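PDB 3DFF: teicoplanin pseudoaglycone deacetylases Orf2, which is a zinc-dependent deacetylase of the PIG-L family that probably removes the acetyl group from the teicoplanin pseudoaglycone during biosynthesis of this lipoglycopeptide antibiotic. Local coordinates for residues Asp19-Phe24 and Phe223-Arg228; His130-Glu135 and His164-Asp169; Ala170-Thr175 and Val198-Gly203; Arg246-Ala251 and Gly258-Thr263. All blocks are in the same frame, centred on the assembly; numbering follows the deposited sequence. Where two conformers were deposited one is given.

In the fold
Contact 1 is buried and joins helix 19-33 to helix 216-226, whereas contacts 2 and 3 are only partly buried and share helix 162-178, on the other side of the chain's centre; the centres of these two lie about 9 Å apart. Contacts 1 and 2 meet at the zinc ion, which Asp19 binds from one and His164 from the other. Contact 4, also buried, lies on the same side as contact 1 and touches it through Phe223 and Glu262. No contact has a direct hydrogen bond across its segments; the first three are mainly apolar packing, and contact 4 adds a water bridge and a tyrosine set among polar groups.

Contact 1: residues Asp19-Phe24 and Phe223-Arg228; sequences DAVLSF and FQAVER. With ZN (zinc ion), chain B.
Val21 and Leu22 of helix 19-33 meet Ala225 and Val226 of helix 216-226 in a purely apolar contact, with no hydrogen bond from one segment to the other. In Val21 the CG1 branch stands anti to the backbone N (chi1 173°) and carries the whole approach of this side chain: CG1 lies 3.8 Å from Ala225 CB and also meets the CG2 methyl of Val226. Leu22 makes its approach with the end of its side chain, CD2 lying 3.8 Å from Val226 CG1, and the two side chains cross at about a right angle. Val226 thus turns CG1 to Leu22, while CG2 faces mainly Val21 and lies a little farther from Leu22 CD2. Leu86 touches both Val21 and Ala225, extending the apolar layer beyond the pair of helices.

Metal binding occupies a different part of the first segment. Asp19 grips the zinc unevenly, OD2 at 2.1 Å and OD1 at 2.6 Å from the ion, while His16, His164 and two waters complete the site. Within the helix, Ser23 N donates to Asp19 O over 2.9 Å. The helix therefore combines hydrophobic packing with the His-Asp-His zinc site characteristic of PIG-L family deacetylases.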
loop_
_atom_site.group_PDB
_atom_site.type_symbol
_atom_site.label_atom_id
_atom_site.label_comp_id
_atom_site.label_asym_id
_atom_site.label_seq_id
_atom_site.Cartn_x
_atom_site.Cartn_y
_atom_site.Cartn_z
ATOM N N ASP A 19 -2.594 3.249 -0.550
ATOM C CA ASP A 19 -1.858 2.840 0.654
ATOM C C ASP A 19 -0.673 3.751 0.950
ATOM O O ASP A 19 -0.449 4.119 2.106
ATOM C CB ASP A 19 -1.374 1.384 0.560
ATOM C CG ASP A 19 -2.508 0.383 0.644
ATOM O OD1 ASP A 19 -3.263 0.394 1.637
ATOM O OD2 ASP A 19 -2.643 -0.428 -0.289
ATOM N N ALA A 20 0.077 4.110 -0.084
ATOM C CA ALA A 20 1.272 4.952 0.099
ATOM C C ALA A 20 0.885 6.313 0.634
ATOM O O ALA A 20 1.589 6.875 1.507
ATOM C CB ALA A 20 2.030 5.104 -1.240
ATOM N N VAL A 21 -0.201 6.871 0.112
ATOM C CA VAL A 21 -0.633 8.200 0.576
ATOM C C VAL A 21 -1.141 8.115 2.019
ATOM O O VAL A 21 -0.735 8.895 2.880
ATOM C CB VAL A 21 -1.642 8.852 -0.381
ATOM C CG1 VAL A 21 -2.188 10.147 0.211
ATOM C CG2 VAL A 21 -0.957 9.111 -1.738
ATOM N N LEU A 22 -2.012 7.151 2.294
ATOM C CA LEU A 22 -2.513 6.961 3.661
ATOM C C LEU A 22 -1.396 6.760 4.669
ATOM O O LEU A 22 -1.458 7.283 5.801
ATOM C CB LEU A 22 -3.402 5.719 3.717
ATOM C CG LEU A 22 -4.811 5.893 3.172
ATOM C CD1 LEU A 22 -5.420 4.517 2.920
ATOM C CD2 LEU A 22 -5.681 6.722 4.130
ATOM N N SER A 23 -0.392 5.984 4.281
ATOM C CA SER A 23 0.635 5.549 5.228
ATOM C C SER A 23 1.853 6.452 5.277
ATOM O O SER A 23 2.524 6.532 6.316
ATOM C CB SER A 23 1.085 4.117 4.931
ATOM O OG SER A 23 -0.015 3.225 4.942
ATOM N N PHE A 24 2.140 7.116 4.160
ATOM C CA PHE A 24 3.457 7.741 3.976
ATOM C C PHE A 24 3.354 9.058 3.203
ATOM O O PHE A 24 4.370 9.595 2.757
ATOM C CB PHE A 24 4.394 6.732 3.280
ATOM C CG PHE A 24 5.869 7.098 3.314
ATOM C CD1 PHE A 24 6.526 7.346 4.517
ATOM C CD2 PHE A 24 6.596 7.150 2.134
ATOM C CE1 PHE A 24 7.896 7.673 4.535
ATOM C CE2 PHE A 24 7.958 7.472 2.136
ATOM C CZ PHE A 24 8.607 7.735 3.333
ATOM N N PHE A 223 -3.380 14.932 4.287
ATOM C CA PHE A 223 -4.813 14.727 4.495
ATOM C C PHE A 223 -5.651 15.188 3.303
ATOM O O PHE A 223 -6.617 14.525 2.947
ATOM C CB PHE A 223 -5.283 15.385 5.812
ATOM C CG PHE A 223 -4.822 14.662 7.070
ATOM C CD1 PHE A 223 -3.914 13.603 7.021
ATOM C CD2 PHE A 223 -5.294 15.076 8.316
ATOM C CE1 PHE A 223 -3.482 12.949 8.198
ATOM C CE2 PHE A 223 -4.874 14.440 9.489
ATOM C CZ PHE A 223 -3.969 13.380 9.438
ATOM N N GLN A 224 -5.274 16.314 2.680
ATOM C CA GLN A 224 -5.944 16.773 1.459
ATOM C C GLN A 224 -5.764 15.725 0.350
ATOM O O GLN A 224 -6.690 15.460 -0.403
ATOM C CB GLN A 224 -5.387 18.120 0.994
ATOM C CG GLN A 224 -5.853 19.302 1.834
ATOM C CD GLN A 224 -4.975 20.529 1.684
ATOM O OE1 GLN A 224 -4.144 20.622 0.778
ATOM N NE2 GLN A 224 -5.154 21.486 2.590
ATOM N N ALA A 225 -4.576 15.139 0.271
ATOM C CA ALA A 225 -4.293 14.108 -0.741
ATOM C C ALA A 225 -5.144 12.859 -0.507
ATOM O O ALA A 225 -5.742 12.319 -1.446
ATOM C CB ALA A 225 -2.815 13.762 -0.773
ATOM N N VAL A 226 -5.213 12.401 0.741
ATOM C CA VAL A 226 -6.103 11.296 1.083
ATOM C C VAL A 226 -7.523 11.565 0.571
ATOM O O VAL A 226 -8.175 10.679 0.006
ATOM C CB VAL A 226 -6.100 11.019 2.609
ATOM C CG1 VAL A 226 -7.185 10.023 2.991
ATOM C CG2 VAL A 226 -4.740 10.535 3.063
ATOM N N GLU A 227 -7.997 12.807 0.691
ATOM C CA GLU A 227 -9.346 13.122 0.252
ATOM C C GLU A 227 -9.591 12.936 -1.246
ATOM O O GLU A 227 -10.743 12.886 -1.677
ATOM C CB GLU A 227 -9.728 14.543 0.682
ATOM C CG GLU A 227 -9.823 14.652 2.183
ATOM C CD GLU A 227 -10.223 16.030 2.650
ATOM O OE1 GLU A 227 -9.611 17.023 2.203
ATOM O OE2 GLU A 227 -11.153 16.110 3.474
ATOM N N ARG A 228 -8.518 12.854 -2.032
ATOM C CA ARG A 228 -8.649 12.668 -3.472
ATOM C C ARG A 228 -9.143 11.259 -3.751
ATOM O O ARG A 228 -9.733 11.014 -4.803
ATOM C CB ARG A 228 -7.328 12.922 -4.198
ATOM C CG ARG A 228 -7.186 14.326 -4.754
ATOM C CD ARG A 228 -7.073 15.347 -3.649
ATOM N NE ARG A 228 -6.901 16.704 -4.183
ATOM C CZ ARG A 228 -7.169 17.802 -3.479
ATOM N NH1 ARG A 228 -7.613 17.701 -2.230
ATOM N NH2 ARG A 228 -7.006 19.004 -4.028
HETATM ZN ZN ZN B . -4.164 -1.702 0.484
HETATM O O HOH W 1 -5.646 -0.297 -0.045
HETATM O O HOH W 2 -5.509 -2.637 1.636
#

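Contact 2: residues His130-Glu135 and His164-Asp169; sequences HDLVGE and HEATRD. With ZN (zinc ion), chain B.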
loop_
_atom_site.group_PDB
_atom_site.type_symbol
_atom_site.label_atom_id
_atom_site.label_comp_id
_atom_site.label_asym_id
_atom_site.label_seq_id
_atom_site.Cartn_x
_atom_site.Cartn_y
_atom_site.Cartn_z
ATOM N N HIS A 130 3.693 -18.128 -4.606
ATOM C CA HIS A 130 5.122 -17.987 -4.922
ATOM C C HIS A 130 5.304 -17.313 -6.283
ATOM O O HIS A 130 6.125 -16.397 -6.449
ATOM C CB HIS A 130 5.768 -19.379 -4.920
ATOM C CG HIS A 130 7.219 -19.384 -5.283
ATOM N ND1 HIS A 130 8.220 -19.206 -4.354
ATOM C CD2 HIS A 130 7.837 -19.561 -6.474
ATOM C CE1 HIS A 130 9.393 -19.262 -4.957
ATOM N NE2 HIS A 130 9.189 -19.476 -6.244
ATOM N N ASP A 131 4.528 -17.796 -7.254
ATOM C CA ASP A 131 4.575 -17.292 -8.631
ATOM C C ASP A 131 4.215 -15.805 -8.718
ATOM O O ASP A 131 4.917 -15.024 -9.375
ATOM C CB ASP A 131 3.651 -18.114 -9.531
ATOM C CG ASP A 131 4.181 -19.521 -9.793
ATOM O OD1 ASP A 131 5.356 -19.819 -9.458
ATOM O OD2 ASP A 131 3.405 -20.335 -10.332
ATOM N N LEU A 132 3.130 -15.407 -8.055
ATOM C CA LEU A 132 2.760 -14.004 -8.018
ATOM C C LEU A 132 3.867 -13.129 -7.422
ATOM O O LEU A 132 4.231 -12.125 -8.008
ATOM C CB LEU A 132 1.443 -13.798 -7.260
ATOM C CG LEU A 132 1.028 -12.339 -7.031
ATOM C CD1 LEU A 132 0.800 -11.557 -8.333
ATOM C CD2 LEU A 132 -0.206 -12.315 -6.157
ATOM N N VAL A 133 4.414 -13.527 -6.273
ATOM C CA VAL A 133 5.463 -12.720 -5.657
ATOM C C VAL A 133 6.662 -12.635 -6.585
ATOM O O VAL A 133 7.261 -11.567 -6.730
ATOM C CB VAL A 133 5.875 -13.265 -4.283
ATOM C CG1 VAL A 133 7.145 -12.561 -3.786
ATOM C CG2 VAL A 133 4.715 -13.102 -3.291
ATOM N N GLY A 134 6.974 -13.747 -7.241
ATOM C CA GLY A 134 8.079 -13.761 -8.210
ATOM C C GLY A 134 7.875 -12.780 -9.351
ATOM O O GLY A 134 8.794 -12.047 -9.733
ATOM N N GLU A 135 6.665 -12.750 -9.902
ATOM C CA GLU A 135 6.343 -11.815 -10.968
ATOM C C GLU A 135 6.444 -10.374 -10.501
ATOM O O GLU A 135 6.980 -9.532 -11.207
ATOM C CB GLU A 135 4.945 -12.083 -11.517
ATOM C CG GLU A 135 4.813 -13.430 -12.226
ATOM C CD GLU A 135 5.249 -13.397 -13.671
ATOM O OE1 GLU A 135 5.429 -12.288 -14.228
ATOM O OE2 GLU A 135 5.400 -14.489 -14.262
ATOM N N HIS A 164 -0.842 -6.867 0.298
ATOM C CA HIS A 164 0.187 -6.133 1.043
ATOM C C HIS A 164 1.375 -7.025 1.327
ATOM O O HIS A 164 2.528 -6.593 1.186
ATOM C CB HIS A 164 -0.372 -5.578 2.355
ATOM C CG HIS A 164 -1.240 -4.372 2.166
ATOM N ND1 HIS A 164 -1.168 -3.267 2.994
ATOM C CD2 HIS A 164 -2.193 -4.093 1.242
ATOM C CE1 HIS A 164 -2.035 -2.359 2.578
ATOM N NE2 HIS A 164 -2.676 -2.835 1.520
ATOM N N GLU A 165 1.101 -8.272 1.724
ATOM C CA GLU A 165 2.188 -9.235 1.958
ATOM C C GLU A 165 2.947 -9.555 0.673
ATOM O O GLU A 165 4.174 -9.614 0.698
ATOM C CB GLU A 165 1.651 -10.510 2.617
ATOM C CG GLU A 165 1.090 -10.215 3.990
ATOM C CD GLU A 165 0.719 -11.444 4.787
ATOM O OE1 GLU A 165 0.595 -12.542 4.207
ATOM O OE2 GLU A 165 0.538 -11.299 6.012
ATOM N N ALA A 166 2.239 -9.743 -0.435
ATOM C CA ALA A 166 2.917 -10.003 -1.729
ATOM C C ALA A 166 3.811 -8.836 -2.139
ATOM O O ALA A 166 4.941 -9.042 -2.599
ATOM C CB ALA A 166 1.893 -10.273 -2.812
ATOM N N THR A 167 3.320 -7.610 -1.963
ATOM C CA THR A 167 4.076 -6.416 -2.328
ATOM C C THR A 167 5.341 -6.327 -1.482
ATOM O O THR A 167 6.445 -6.103 -2.002
ATOM C CB THR A 167 3.207 -5.163 -2.118
ATOM O OG1 THR A 167 2.088 -5.227 -3.020
ATOM C CG2 THR A 167 4.015 -3.897 -2.391
ATOM N N ARG A 168 5.165 -6.495 -0.174
ATOM C CA ARG A 168 6.253 -6.343 0.770
ATOM C C ARG A 168 7.332 -7.369 0.473
ATOM O O ARG A 168 8.505 -7.014 0.335
ATOM C CB ARG A 168 5.744 -6.475 2.204
ATOM C CG ARG A 168 6.872 -6.474 3.251
ATOM C CD ARG A 168 6.408 -7.100 4.550
ATOM N NE ARG A 168 6.097 -8.526 4.385
ATOM C CZ ARG A 168 5.324 -9.225 5.210
ATOM N NH1 ARG A 168 4.749 -8.650 6.270
ATOM N NH2 ARG A 168 5.096 -10.504 4.957
ATOM N N ASP A 169 6.929 -8.631 0.340
ATOM C CA ASP A 169 7.887 -9.723 0.117
ATOM C C ASP A 169 8.624 -9.497 -1.212
ATOM O O ASP A 169 9.848 -9.564 -1.261
ATOM C CB ASP A 169 7.185 -11.086 0.143
ATOM C CG ASP A 169 6.660 -11.456 1.535
ATOM O OD1 ASP A 169 6.884 -10.703 2.517
ATOM O OD2 ASP A 169 6.057 -12.538 1.669
HETATM ZN ZN ZN B . -4.164 -1.702 0.484
HETATM O O HOH W 1 -5.646 -0.297 -0.045
HETATM O O HOH W 2 -5.509 -2.637 1.636
#
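Val133 of helix 126-147 packs over Ala166 of helix 162-178, and the two helices belong to the Rossmann-like alpha/beta fold of the PIG-L family, linked through the parallel strand 151-155. Their short segments cross at -51° with axes 8.9 Å apart. The close part is small and aliphatic. Val133 CG2 reaches the backbone of the other helix, 3.9 Å from Ala166 CA, and touches the Ala166 methyl as well. The short alanine side chain permits this approach, and the CA atoms of Val133 and Ala166 are the nearest across the contact, 5.4 Å apart.

Packing is looser around this pair. Leu132 adds only CD2, 4.4 Å from Ala166 CB, and on the other flank Val133 CG1 lies 4.2 Å from the CB of Asp169. His130, Asp131 and Glu135 lie on the exposed part of their helix, where Glu135 forms a salt bridge with Arg94. At the start of the other segment His164 leaves the interface and binds zinc through NE2; its ND1 is hydrogen-bonded to Asp187, a second-shell partner that would fix the ring's rotation. Asp169 turns its carboxylate to its own neighbour: Arg168 holds it side-on, and both NE and NH2, each 3.0 Å away, donate to the single atom Asp169 OD1, which lies in the guanidinium plane.

Contact 3: residues Ala170-Thr175 and Val198-Gly203; sequences AALFAT and VELPQG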
loop_
_atom_site.group_PDB
_atom_site.type_symbol
_atom_site.label_atom_id
_atom_site.label_comp_id
_atom_site.label_asym_id
_atom_site.label_seq_id
_atom_site.Cartn_x
_atom_site.Cartn_y
_atom_site.Cartn_z
ATOM N N ALA A 170 7.883 -9.209 -2.273
ATOM C CA ALA A 170 8.511 -8.954 -3.587
ATOM C C ALA A 170 9.520 -7.799 -3.508
ATOM O O ALA A 170 10.614 -7.882 -4.073
ATOM C CB ALA A 170 7.463 -8.635 -4.618
ATOM N N ALA A 171 9.147 -6.718 -2.824
ATOM C CA ALA A 171 10.075 -5.584 -2.643
ATOM C C ALA A 171 11.335 -5.979 -1.854
ATOM O O ALA A 171 12.444 -5.525 -2.191
ATOM C CB ALA A 171 9.376 -4.392 -1.979
ATOM N N LEU A 172 11.177 -6.814 -0.827
ATOM C CA LEU A 172 12.325 -7.274 -0.023
ATOM C C LEU A 172 13.269 -8.089 -0.905
ATOM O O LEU A 172 14.489 -7.866 -0.895
ATOM C CB LEU A 172 11.873 -8.085 1.184
ATOM C CG LEU A 172 11.139 -7.260 2.253
ATOM C CD1 LEU A 172 10.770 -8.179 3.430
ATOM C CD2 LEU A 172 11.934 -6.060 2.768
ATOM N N PHE A 173 12.706 -9.011 -1.681
ATOM C CA PHE A 173 13.519 -9.849 -2.561
ATOM C C PHE A 173 14.242 -9.010 -3.612
ATOM O O PHE A 173 15.455 -9.189 -3.829
ATOM C CB PHE A 173 12.673 -10.945 -3.234
ATOM C CG PHE A 173 11.988 -11.878 -2.267
ATOM C CD1 PHE A 173 12.547 -12.181 -1.030
ATOM C CD2 PHE A 173 10.776 -12.488 -2.616
ATOM C CE1 PHE A 173 11.907 -13.053 -0.151
ATOM C CE2 PHE A 173 10.138 -13.352 -1.741
ATOM C CZ PHE A 173 10.700 -13.633 -0.501
ATOM N N ALA A 174 13.511 -8.107 -4.260
ATOM C CA ALA A 174 14.071 -7.304 -5.346
ATOM C C ALA A 174 15.173 -6.390 -4.808
ATOM O O ALA A 174 16.265 -6.368 -5.366
ATOM C CB ALA A 174 12.984 -6.501 -6.053
ATOM N N THR A 175 14.903 -5.679 -3.709
ATOM C CA THR A 175 15.890 -4.755 -3.117
ATOM C C THR A 175 17.110 -5.499 -2.585
ATOM O O THR A 175 18.232 -4.971 -2.619
ATOM C CB THR A 175 15.305 -3.858 -1.982
ATOM O OG1 THR A 175 14.759 -4.683 -0.936
ATOM C CG2 THR A 175 14.276 -2.864 -2.521
ATOM N N VAL A 198 4.706 -8.171 12.566
ATOM C CA VAL A 198 4.626 -8.878 11.287
ATOM C C VAL A 198 5.701 -9.961 11.171
ATOM O O VAL A 198 6.746 -9.896 11.825
ATOM C CB VAL A 198 4.698 -7.923 10.038
ATOM C CG1 VAL A 198 3.474 -7.007 9.964
ATOM C CG2 VAL A 198 5.988 -7.113 10.018
ATOM N N GLU A 199 5.415 -10.966 10.354
ATOM C CA GLU A 199 6.357 -12.038 10.085
ATOM C C GLU A 199 6.928 -11.774 8.693
ATOM O O GLU A 199 6.199 -11.786 7.700
ATOM C CB GLU A 199 5.643 -13.400 10.151
ATOM C CG GLU A 199 6.450 -14.604 9.600
ATOM C CD GLU A 199 7.136 -15.443 10.683
ATOM O OE1 GLU A 199 8.156 -16.118 10.368
ATOM O OE2 GLU A 199 6.659 -15.438 11.844
ATOM N N LEU A 200 8.234 -11.515 8.639
ATOM C CA LEU A 200 8.934 -11.260 7.384
ATOM C C LEU A 200 9.479 -12.572 6.802
ATOM O O LEU A 200 9.623 -13.551 7.522
ATOM C CB LEU A 200 10.085 -10.281 7.630
ATOM C CG LEU A 200 9.681 -8.874 8.096
ATOM C CD1 LEU A 200 10.906 -8.015 8.334
ATOM C CD2 LEU A 200 8.741 -8.174 7.088
ATOM N N PRO A 201 9.797 -12.590 5.496
ATOM C CA PRO A 201 10.447 -13.799 4.960
ATOM C C PRO A 201 11.780 -14.062 5.630
ATOM O O PRO A 201 12.442 -13.119 6.077
ATOM C CB PRO A 201 10.658 -13.481 3.473
ATOM C CG PRO A 201 9.726 -12.328 3.177
ATOM C CD PRO A 201 9.578 -11.562 4.466
ATOM N N GLN A 202 12.150 -15.336 5.682
ATOM C CA GLN A 202 13.389 -15.775 6.333
ATOM C C GLN A 202 14.567 -14.946 5.839
ATOM O O GLN A 202 14.693 -14.671 4.647
ATOM C CB GLN A 202 13.625 -17.265 6.080
ATOM C CG GLN A 202 14.774 -17.886 6.894
ATOM C CD GLN A 202 14.430 -18.166 8.370
ATOM O OE1 GLN A 202 15.330 -18.434 9.184
ATOM N NE2 GLN A 202 13.145 -18.126 8.714
ATOM N N GLY A 203 15.420 -14.539 6.774
ATOM C CA GLY A 203 16.599 -13.766 6.437
ATOM C C GLY A 203 16.510 -12.264 6.584
ATOM O O GLY A 203 17.530 -11.580 6.536
#
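Leu172 and Phe173, consecutive residues of helix 162-178, close on Leu200 and Pro201 of the irregular segment that leads into strand 204-211. Leu172 comes first. Its CG stands anti to the carbonyl carbon (chi1 -69°) and the chain continues extended, carrying CD1 to 3.7 Å from Pro201 CD. The same methyl is 4.2 Å from Leu200 CD2, and the leucine side chain crosses both partners at about a right angle. Phe173 then presents the far end of its ring: CE1 is 3.9 Å from Pro201 CB, and CZ lies close to both CB and CG. The proline is consequently met at two places, CD by the leucine methyl and CB with CG by the aromatic ring. Phe204 touches both helix residues, continuing this packing onto the edge strand, while Val133 lies against Phe173 from helix 126-147.

Farther along, Thr175 turns its hydroxyl back to its own helix, where OG1 donates to Ala171 O over 2.8 Å. That carbonyl also accepts from Thr175 N, the two donors arriving from opposite faces of its plane. With carbon meeting carbon throughout and no hydrogen bond across the segments, the contact is held by van der Waals packing and, as far as its partly exposed residues allow, by the hydrophobic effect.

Contact 4: residues Arg246-Ala251 and Gly258-Thr263; sequences RLDEHA and GGYGET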
loop_
_atom_site.group_PDB
_atom_site.type_symbol
_atom_site.label_atom_id
_atom_site.label_comp_id
_atom_site.label_asym_id
_atom_site.label_seq_id
_atom_site.Cartn_x
_atom_site.Cartn_y
_atom_site.Cartn_z
ATOM N N ARG A 246 -8.519 9.626 13.963
ATOM C CA ARG A 246 -7.826 8.398 14.330
ATOM C C ARG A 246 -6.380 8.430 13.890
ATOM O O ARG A 246 -5.508 7.977 14.615
ATOM C CB ARG A 246 -8.550 7.184 13.748
ATOM C CG ARG A 246 -9.742 6.751 14.591
ATOM C CD ARG A 246 -10.389 5.526 14.019
ATOM N NE ARG A 246 -11.255 5.875 12.898
ATOM C CZ ARG A 246 -11.103 5.433 11.653
ATOM N NH1 ARG A 246 -10.117 4.599 11.355
ATOM N NH2 ARG A 246 -11.953 5.813 10.713
ATOM N N LEU A 247 -6.124 8.993 12.711
ATOM C CA LEU A 247 -4.740 9.165 12.255
ATOM C C LEU A 247 -3.957 10.149 13.134
ATOM O O LEU A 247 -2.805 9.903 13.464
ATOM C CB LEU A 247 -4.706 9.601 10.787
ATOM C CG LEU A 247 -5.266 8.598 9.767
ATOM C CD1 LEU A 247 -5.064 9.169 8.366
ATOM C CD2 LEU A 247 -4.626 7.217 9.869
ATOM N N ASP A 248 -4.605 11.247 13.517
ATOM C CA ASP A 248 -3.980 12.243 14.397
ATOM C C ASP A 248 -3.661 11.643 15.772
ATOM O O ASP A 248 -2.585 11.886 16.313
ATOM C CB ASP A 248 -4.909 13.444 14.565
ATOM C CG ASP A 248 -4.788 14.460 13.427
ATOM O OD1 ASP A 248 -3.760 14.474 12.716
ATOM O OD2 ASP A 248 -5.727 15.274 13.271
ATOM N N GLU A 249 -4.602 10.868 16.309
ATOM C CA GLU A 249 -4.449 10.247 17.622
ATOM C C GLU A 249 -3.343 9.202 17.597
ATOM O O GLU A 249 -2.552 9.089 18.534
ATOM C CB GLU A 249 -5.769 9.627 18.083
ATOM C CG GLU A 249 -5.726 8.909 19.464
ATOM C CD GLU A 249 -5.121 9.753 20.606
ATOM O OE1 GLU A 249 -5.048 11.000 20.487
ATOM O OE2 GLU A 249 -4.720 9.160 21.635
ATOM N N HIS A 250 -3.255 8.470 16.490
ATOM C CA HIS A 250 -2.229 7.466 16.366
ATOM C C HIS A 250 -0.851 8.110 16.378
ATOM O O HIS A 250 0.053 7.641 17.067
ATOM C CB HIS A 250 -2.438 6.640 15.089
ATOM C CG HIS A 250 -1.446 5.532 14.940
ATOM N ND1 HIS A 250 -1.527 4.358 15.661
ATOM C CD2 HIS A 250 -0.342 5.424 14.166
ATOM C CE1 HIS A 250 -0.516 3.574 15.329
ATOM N NE2 HIS A 250 0.221 4.201 14.432
ATOM N N ALA A 251 -0.690 9.180 15.597
ATOM C CA ALA A 251 0.553 9.934 15.570
ATOM C C ALA A 251 0.861 10.504 16.951
ATOM O O ALA A 251 2.001 10.459 17.387
ATOM C CB ALA A 251 0.465 11.045 14.562
ATOM N N GLY A 258 5.115 15.951 20.314
ATOM C CA GLY A 258 5.412 16.158 18.903
ATOM C C GLY A 258 4.241 16.671 18.092
ATOM O O GLY A 258 3.181 17.007 18.629
ATOM N N GLY A 259 4.450 16.761 16.788
ATOM C CA GLY A 259 3.379 17.091 15.863
ATOM C C GLY A 259 3.008 15.813 15.146
ATOM O O GLY A 259 3.131 14.714 15.707
ATOM N N TYR A 260 2.568 15.947 13.902
ATOM C CA TYR A 260 2.204 14.768 13.128
ATOM C C TYR A 260 3.458 13.992 12.717
ATOM O O TYR A 260 4.561 14.549 12.643
ATOM C CB TYR A 260 1.352 15.157 11.915
ATOM C CG TYR A 260 0.746 13.950 11.251
ATOM C CD1 TYR A 260 -0.294 13.239 11.864
ATOM C CD2 TYR A 260 1.260 13.480 10.045
ATOM C CE1 TYR A 260 -0.828 12.114 11.276
ATOM C CE2 TYR A 260 0.727 12.348 9.440
ATOM C CZ TYR A 260 -0.309 11.672 10.071
ATOM O OH TYR A 260 -0.845 10.550 9.505
ATOM N N GLY A 261 3.304 12.696 12.444
ATOM C CA GLY A 261 4.437 11.897 12.048
ATOM C C GLY A 261 3.998 10.535 11.536
ATOM O O GLY A 261 2.837 10.156 11.686
ATOM N N GLU A 262 4.945 9.819 10.943
ATOM C CA GLU A 262 4.705 8.492 10.398
ATOM C C GLU A 262 5.819 7.571 10.848
ATOM O O GLU A 262 6.998 7.967 10.861
ATOM C CB GLU A 262 4.646 8.559 8.869
ATOM C CG GLU A 262 3.398 9.259 8.337
ATOM C CD GLU A 262 3.515 9.767 6.906
ATOM O OE1 GLU A 262 2.453 10.030 6.304
ATOM O OE2 GLU A 262 4.653 9.947 6.402
ATOM N N THR A 263 5.441 6.350 11.232
ATOM C CA THR A 263 6.381 5.333 11.684
ATOM C C THR A 263 6.880 4.481 10.512
ATOM O O THR A 263 6.070 3.967 9.729
ATOM C CB THR A 263 5.723 4.456 12.765
ATOM O OG1 THR A 263 5.366 5.294 13.882
ATOM C CG2 THR A 263 6.649 3.359 13.253
HETATM O O HOH W 3 -1.235 8.749 11.578
#
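Tyr260 lays one side of its ring, the CD1 and CE1 atoms, along helix 243-254, between Ala251 and Asp248. With CG anti to the backbone N (chi1 -169°), the tyrosine ring is carried out toward the helix. The Ala251 methyl sits obliquely to the ring, 3.6 Å from Tyr260 CD1 and almost as near to CE1. Asp248 comes in at a steep angle: its carboxylate plane stands 76° from the ring plane, with OD1 3.8 Å from Tyr260 CD1. The same OD1 is held in a salt bridge by Arg219. At the ring's edge, near its plane, lies the carbonyl of Leu247, whose O is 3.7 Å from Tyr260 CE1.

The connection from helix 243-254 to strand 263-269, an antiparallel member of the central mixed sheet, folds back here along the helix it has just left. A water joins the two elements at the hydroxyl end: it donates to Leu247 O over 2.7 Å and lies 2.8 Å from Tyr260 OH, which is also hydrogen-bonded to Lys222 of helix 216-226. Phe223 of that helix meets the tyrosine ring edge-to-face. Beyond the ring, Ala251 CB lies 3.8 Å from Gly261 O. On another side of the helix His250 NE2 is hydrogen-bonded to Glu186; both residues have been seen to bind zinc in a crystal structure of this protein, though no ion sits on them here.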